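Local coordinates for nicotinate-nucleotide pyrophosphorylase (PDB 3TQV), which probably catalyses the conversion of quinolinate and phosphoribosyl pyrophosphate to nicotinate mononucleotide, diphosphate and carbon dioxide in NAD biosynthesis, at residues Ile110-Phe113 and Ile114-Leu117; Glu204-Asn207 and Leu208-Asn212; Asn250-Arg253 and Asn254-Val257. All coordinates share one frame; numbering follows the deposited sequence.

Contact 1 of 3, residues Ile110-Phe113 and Ile114-Leu117; sequences ILNF and IQML
Phe113 and Leu117, one turn apart, meet edge to methyl: CD1 of Leu117 reaches the rim of the Phe113 ring, 4.4 Å from CD2 and close to the ring plane. Leu117 thus abuts the edge of the ring, which also stacks with Phe63. One turn earlier, Ile110 and Ile114 touch through branches near their backbones, with CG2 of Ile110 4.3 Å from CG1 of Ile114. In Ile114, CG1 lies beside its own backbone N (chi1 -40°), which carries it over the carbonyl of Ile110, while the outer end of Ile110 runs on to Ala64, Val67 and Ile68 of helix 61-71.

The polar side is built differently. The extended chain of Gln115 slants across Leu111, its amide end coming beside the CD1 branch of Leu111. That amide travels alongside the one of Asn112, with the two planes inclined at 54°. Along the backbone, Ile114 N donates to Ile110 O (3.2 Å) and Leu117 N to Phe113 O (3.0 Å).

Several neighbours belong to the second subunit: Pro146 of that chain packs on Phe113, Lys143 of that chain on Gln115 and Ile145 of that chain on Met116, a selenomethionine. The arrangement is characteristic of the i to i+4 spacing of an alpha helix, here a buried stretch of the long helix 100-130 where it meets the dimer partner.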
# COMPACT_ATOMS: atom_id res chain seq x y z
N ILE B 110 5.70 -12.86 5.91
CA ILE B 110 6.92 -12.17 6.33
C ILE B 110 7.40 -11.18 5.28
O ILE B 110 7.56 -9.99 5.55
CB ILE B 110 8.08 -13.13 6.60
CG1 ILE B 110 7.79 -13.99 7.84
CG2 ILE B 110 9.35 -12.35 6.80
CD1 ILE B 110 8.94 -14.95 8.20
N LEU B 111 7.64 -11.66 4.07
CA LEU B 111 8.24 -10.77 3.10
C LEU B 111 7.26 -9.75 2.51
O LEU B 111 7.68 -8.73 1.97
CB LEU B 111 9.13 -11.50 2.09
CG LEU B 111 8.73 -12.48 1.00
CD1 LEU B 111 8.90 -11.82 -0.34
CD2 LEU B 111 9.66 -13.68 1.10
N ASN B 112 5.97 -9.99 2.66
CA ASN B 112 4.99 -8.96 2.33
C ASN B 112 5.06 -7.75 3.25
O ASN B 112 4.72 -6.63 2.86
CB ASN B 112 3.57 -9.51 2.31
CG ASN B 112 3.22 -10.18 1.00
OD1 ASN B 112 2.21 -10.87 0.89
ND2 ASN B 112 4.08 -9.99 0.01
N PHE B 113 5.49 -7.96 4.49
CA PHE B 113 5.69 -6.82 5.38
C PHE B 113 7.02 -6.10 5.13
O PHE B 113 7.07 -4.86 5.14
CB PHE B 113 5.59 -7.24 6.85
CG PHE B 113 4.18 -7.29 7.36
CD1 PHE B 113 3.52 -8.49 7.50
CD2 PHE B 113 3.53 -6.13 7.73
CE1 PHE B 113 2.26 -8.54 8.00
CE2 PHE B 113 2.25 -6.17 8.24
CZ PHE B 113 1.61 -7.38 8.37
N ILE B 114 8.08 -6.85 4.90
CA ILE B 114 9.37 -6.22 4.63
C ILE B 114 9.30 -5.49 3.30
O ILE B 114 9.71 -4.34 3.21
CB ILE B 114 10.54 -7.24 4.64
CG1 ILE B 114 10.36 -8.25 5.76
CG2 ILE B 114 11.85 -6.53 4.82
CD1 ILE B 114 10.04 -7.63 7.08
N GLN B 115 8.78 -6.15 2.26
CA GLN B 115 8.64 -5.55 0.93
C GLN B 115 8.09 -4.15 1.03
O GLN B 115 8.58 -3.21 0.40
CB GLN B 115 7.60 -6.30 0.13
CG GLN B 115 8.07 -7.50 -0.59
CD GLN B 115 6.91 -8.22 -1.20
OE1 GLN B 115 5.76 -7.77 -1.11
NE2 GLN B 115 7.19 -9.35 -1.82
N MSE B 116 7.02 -4.07 1.79
CA MSE B 116 6.20 -2.89 1.84
C MSE B 116 6.89 -1.79 2.62
O MSE B 116 7.18 -0.71 2.09
CB MSE B 116 4.87 -3.23 2.49
CG MSE B 116 3.87 -2.12 2.41
SE MSE B 116 2.53 -2.35 3.77
CE MSE B 116 1.77 -0.56 3.71
N LEU B 117 7.18 -2.09 3.89
CA LEU B 117 7.75 -1.10 4.80
C LEU B 117 9.14 -0.68 4.38
O LEU B 117 9.49 0.49 4.49
CB LEU B 117 7.75 -1.64 6.23
CG LEU B 117 6.32 -1.96 6.70
CD1 LEU B 117 6.32 -2.71 8.03
CD2 LEU B 117 5.48 -0.70 6.77

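Contact 2 of 3, residues Glu204-Asn207 and Leu208-Asn212; sequences EVTN and LDELN
Glu210 folds back from the first turn of its helix and sets carboxylate oxygen OE1 against the backbone of the preceding loop. Thr206 N lies 2.8 Å from Glu210 OE1, and its N-H points almost straight at the oxygen (176°), arriving close to the line of the C-O bond. Thr206 adds a second grip, its hydroxyl OG1 donating to Glu210 OE1 over 3.1 Å from the syn side and 22° out of the carboxylate plane. A weak third bond comes from Asn207 N, 3.4 Å from Glu210 OE1. Two bonds from one residue, and the weak third, thus anchor this single oxygen, and the neighbouring start of the helix would probably steady the negative charge further.

Nearer the backbone, Val205 and Glu210 run past one another in opposite senses, their CB atoms 3.8 Å apart. The chain of Glu210 is extended beyond CG, which lets it span from the helix past Val205 to the loop.

This is the strand-to-helix turn of a beta-alpha-beta unit, strand 200-205, helix 208-216 and strand 221-225, in the barrel-like domain of the family. Asn207 occupies the N-cap, yet its side chain makes no capping bond; the weak bond from its backbone N to the acid supplies one half of a capping box. Helical bonding begins with Leu211 N, 3.0 Å from Asn207 O.

Further out, Val205 and Leu211 both rest on Val222 of the adjoining strand, while Leu208 meets Ile234 of helix 229-239. Val205 follows directly on Glu204, a predicted substrate-binding residue whose CB points away from the helix, and whose side chain touches Lys175.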
# COMPACT_ATOMS: atom_id res chain seq x y z
N GLU B 204 -2.65 26.08 6.89
CA GLU B 204 -2.34 26.07 5.46
C GLU B 204 -2.77 27.37 4.81
O GLU B 204 -3.76 27.98 5.21
CB GLU B 204 -2.97 24.89 4.74
CG GLU B 204 -2.53 24.79 3.30
CD GLU B 204 -2.86 23.45 2.68
OE1 GLU B 204 -3.64 22.67 3.28
OE2 GLU B 204 -2.33 23.17 1.58
N VAL B 205 -2.02 27.80 3.79
CA VAL B 205 -2.26 29.05 3.10
C VAL B 205 -2.09 28.86 1.59
O VAL B 205 -1.42 27.93 1.16
CB VAL B 205 -1.27 30.13 3.58
CG1 VAL B 205 -1.33 30.28 5.10
CG2 VAL B 205 0.16 29.78 3.15
N THR B 206 -2.69 29.73 0.80
CA THR B 206 -2.39 29.76 -0.63
C THR B 206 -1.69 31.06 -1.03
O THR B 206 -1.17 31.17 -2.14
CB THR B 206 -3.68 29.57 -1.49
OG1 THR B 206 -4.80 30.18 -0.82
CG2 THR B 206 -3.97 28.09 -1.72
N ASN B 207 -1.66 32.01 -0.10
CA ASN B 207 -1.18 33.36 -0.36
C ASN B 207 -0.08 33.81 0.56
O ASN B 207 0.01 33.38 1.71
CB ASN B 207 -2.31 34.37 -0.17
CG ASN B 207 -3.29 34.36 -1.30
OD1 ASN B 207 -4.48 34.65 -1.10
ND2 ASN B 207 -2.82 34.04 -2.50
N LEU B 208 0.73 34.75 0.08
CA LEU B 208 1.62 35.48 0.95
C LEU B 208 0.82 36.30 1.96
O LEU B 208 1.23 36.45 3.11
CB LEU B 208 2.53 36.40 0.15
CG LEU B 208 3.47 35.70 -0.82
CD1 LEU B 208 4.12 36.72 -1.72
CD2 LEU B 208 4.50 34.90 -0.03
N ASP B 209 -0.32 36.84 1.52
CA ASP B 209 -1.17 37.58 2.45
C ASP B 209 -1.73 36.71 3.56
O ASP B 209 -1.75 37.12 4.71
CB ASP B 209 -2.34 38.28 1.74
CG ASP B 209 -3.25 38.99 2.73
OD1 ASP B 209 -3.12 40.23 2.87
OD2 ASP B 209 -4.06 38.32 3.39
N GLU B 210 -2.20 35.52 3.22
CA GLU B 210 -2.64 34.60 4.26
C GLU B 210 -1.47 34.26 5.19
O GLU B 210 -1.65 34.06 6.39
CB GLU B 210 -3.26 33.33 3.67
CG GLU B 210 -4.76 33.42 3.41
CD GLU B 210 -5.27 32.30 2.52
OE1 GLU B 210 -4.43 31.63 1.87
OE2 GLU B 210 -6.50 32.07 2.47
N LEU B 211 -0.26 34.21 4.63
CA LEU B 211 0.90 33.86 5.44
C LEU B 211 1.13 34.92 6.51
O LEU B 211 1.40 34.59 7.68
CB LEU B 211 2.15 33.70 4.57
CG LEU B 211 3.42 33.54 5.42
CD1 LEU B 211 3.40 32.19 6.12
CD2 LEU B 211 4.68 33.69 4.58
N ASN B 212 1.03 36.18 6.11
CA ASN B 212 1.17 37.29 7.04
C ASN B 212 0.15 37.20 8.16
O ASN B 212 0.46 37.38 9.33
CB ASN B 212 1.12 38.62 6.29
CG ASN B 212 2.35 38.84 5.42
OD1 ASN B 212 3.41 38.30 5.71
ND2 ASN B 212 2.20 39.61 4.35

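Contact 3 of 3, residues Asn250-Arg253 and Asn254-Val257; sequences NIDR and NSIV
Asp252 and Ser255 both turn the first side-chain atom into the space between backbone N and carbonyl carbon (chi1 near +60° in each), and these torsions bring OD1 and OG back toward the chain. There Ser255 OG accepts from Asp252 N at 3.2 Å in a nearly straight bond (167°).

Asp252 OD1 receives two donors from one residue, Asn254. Asn254 N, 2.9 Å from Asp252 OD1, comes from above the carboxylate plane and closes an Asx turn. Asn254 ND2 lies 3.2 Å from the same OD1 and meets it nearly head-on, with the acceptor close to the plane of the amide. ND2 of Asn254 also lies over one face of the Arg253 guanidinium, toward its rim, 3.1 Å from Arg253 NH1, with the amide and guanidinium planes steeply inclined at 75°. Both are donors, so this is proximity without a bond.

The carbonyl of Asp252 is shared as well: Ile256 N reaches Asp252 O at 3.1 Å, and Ser255 N approaches it at 3.0 Å from above the carbonyl plane. On the buried side, Ile251 CG2 touches Ile256 CB at 3.8 Å, the two chains crossing roughly at right angles.

Upstream, Asn250 belongs to the predicted substrate site, near a bound phosphate. The turn links strand 244-248 to helix 256-260; Ile251 and Ile256 lean on Ile267 of strand 266-268, while Arg253 and Ile256 meet Leu127 of helix 100-130.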
# COMPACT_ATOMS: atom_id res chain seq x y z
N ASN B 250 2.28 18.79 -4.32
CA ASN B 250 2.49 17.49 -4.98
C ASN B 250 3.95 17.23 -5.33
O ASN B 250 4.30 17.11 -6.50
CB ASN B 250 1.60 17.39 -6.23
CG ASN B 250 1.54 15.98 -6.81
OD1 ASN B 250 1.85 15.00 -6.12
ND2 ASN B 250 1.13 15.88 -8.07
N ILE B 251 4.79 17.11 -4.31
CA ILE B 251 6.24 17.03 -4.51
C ILE B 251 6.77 15.61 -4.69
O ILE B 251 6.32 14.67 -4.03
CB ILE B 251 6.96 17.74 -3.36
CG1 ILE B 251 6.56 19.22 -3.36
CG2 ILE B 251 8.46 17.58 -3.48
CD1 ILE B 251 6.88 19.95 -2.07
N ASP B 252 7.72 15.46 -5.62
CA ASP B 252 8.36 14.18 -5.93
C ASP B 252 9.87 14.34 -6.13
O ASP B 252 10.42 15.44 -6.04
CB ASP B 252 7.71 13.53 -7.17
CG ASP B 252 7.89 14.37 -8.45
OD1 ASP B 252 8.76 14.04 -9.28
OD2 ASP B 252 7.16 15.36 -8.63
N ARG B 253 10.54 13.23 -6.44
CA ARG B 253 11.98 13.20 -6.66
C ARG B 253 12.45 14.18 -7.73
O ARG B 253 13.64 14.46 -7.85
CB ARG B 253 12.40 11.78 -7.06
CG ARG B 253 11.71 11.28 -8.31
CD ARG B 253 11.95 9.80 -8.54
NE ARG B 253 12.01 9.52 -9.97
CZ ARG B 253 10.99 9.68 -10.81
NH1 ARG B 253 9.82 10.11 -10.37
NH2 ARG B 253 11.15 9.41 -12.10
N ASN B 254 11.51 14.71 -8.50
CA ASN B 254 11.87 15.61 -9.59
C ASN B 254 11.66 17.09 -9.30
O ASN B 254 12.13 17.94 -10.06
CB ASN B 254 11.15 15.20 -10.88
CG ASN B 254 11.68 13.89 -11.44
OD1 ASN B 254 12.80 13.82 -11.93
ND2 ASN B 254 10.86 12.84 -11.37
N SER B 255 10.99 17.41 -8.20
CA SER B 255 10.71 18.80 -7.86
C SER B 255 11.32 19.23 -6.53
O SER B 255 11.47 20.43 -6.26
CB SER B 255 9.20 19.04 -7.86
OG SER B 255 8.57 18.29 -6.85
N ILE B 256 11.68 18.25 -5.70
CA ILE B 256 12.13 18.50 -4.33
C ILE B 256 13.40 19.36 -4.22
O ILE B 256 13.49 20.24 -3.37
CB ILE B 256 12.28 17.18 -3.56
CG1 ILE B 256 12.54 17.46 -2.07
CG2 ILE B 256 13.37 16.34 -4.20
CD1 ILE B 256 12.53 16.22 -1.15
N VAL B 257 14.37 19.12 -5.11
CA VAL B 257 15.65 19.84 -5.09
C VAL B 257 15.53 21.34 -5.35
O VAL B 257 16.17 22.16 -4.68
CB VAL B 257 16.63 19.25 -6.11
CG1 VAL B 257 17.88 20.13 -6.24
CG2 VAL B 257 16.99 17.82 -5.74

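Contact 1 is wholly buried, whereas contacts 2 and 3 are partly exposed turns leading from a strand into a helix of the C-terminal domain. Their chemistry follows: contact 1 rests on apolar side chains and regular helical bonds, while in the other two a carboxylate collects donors near a helix start. The acid lies in the helix's first turn in contact 2 (Glu210) and in the loop ahead of the helix in contact 3 (Asp252). Contacts 2 and 3 approach to about 9 Å between nearest atoms, and each includes a predicted substrate-binding residue. Helix 100-130 relates contacts 1 and 3, carrying the first and, further along, packing against the second. Only contact 1 touches the second subunit.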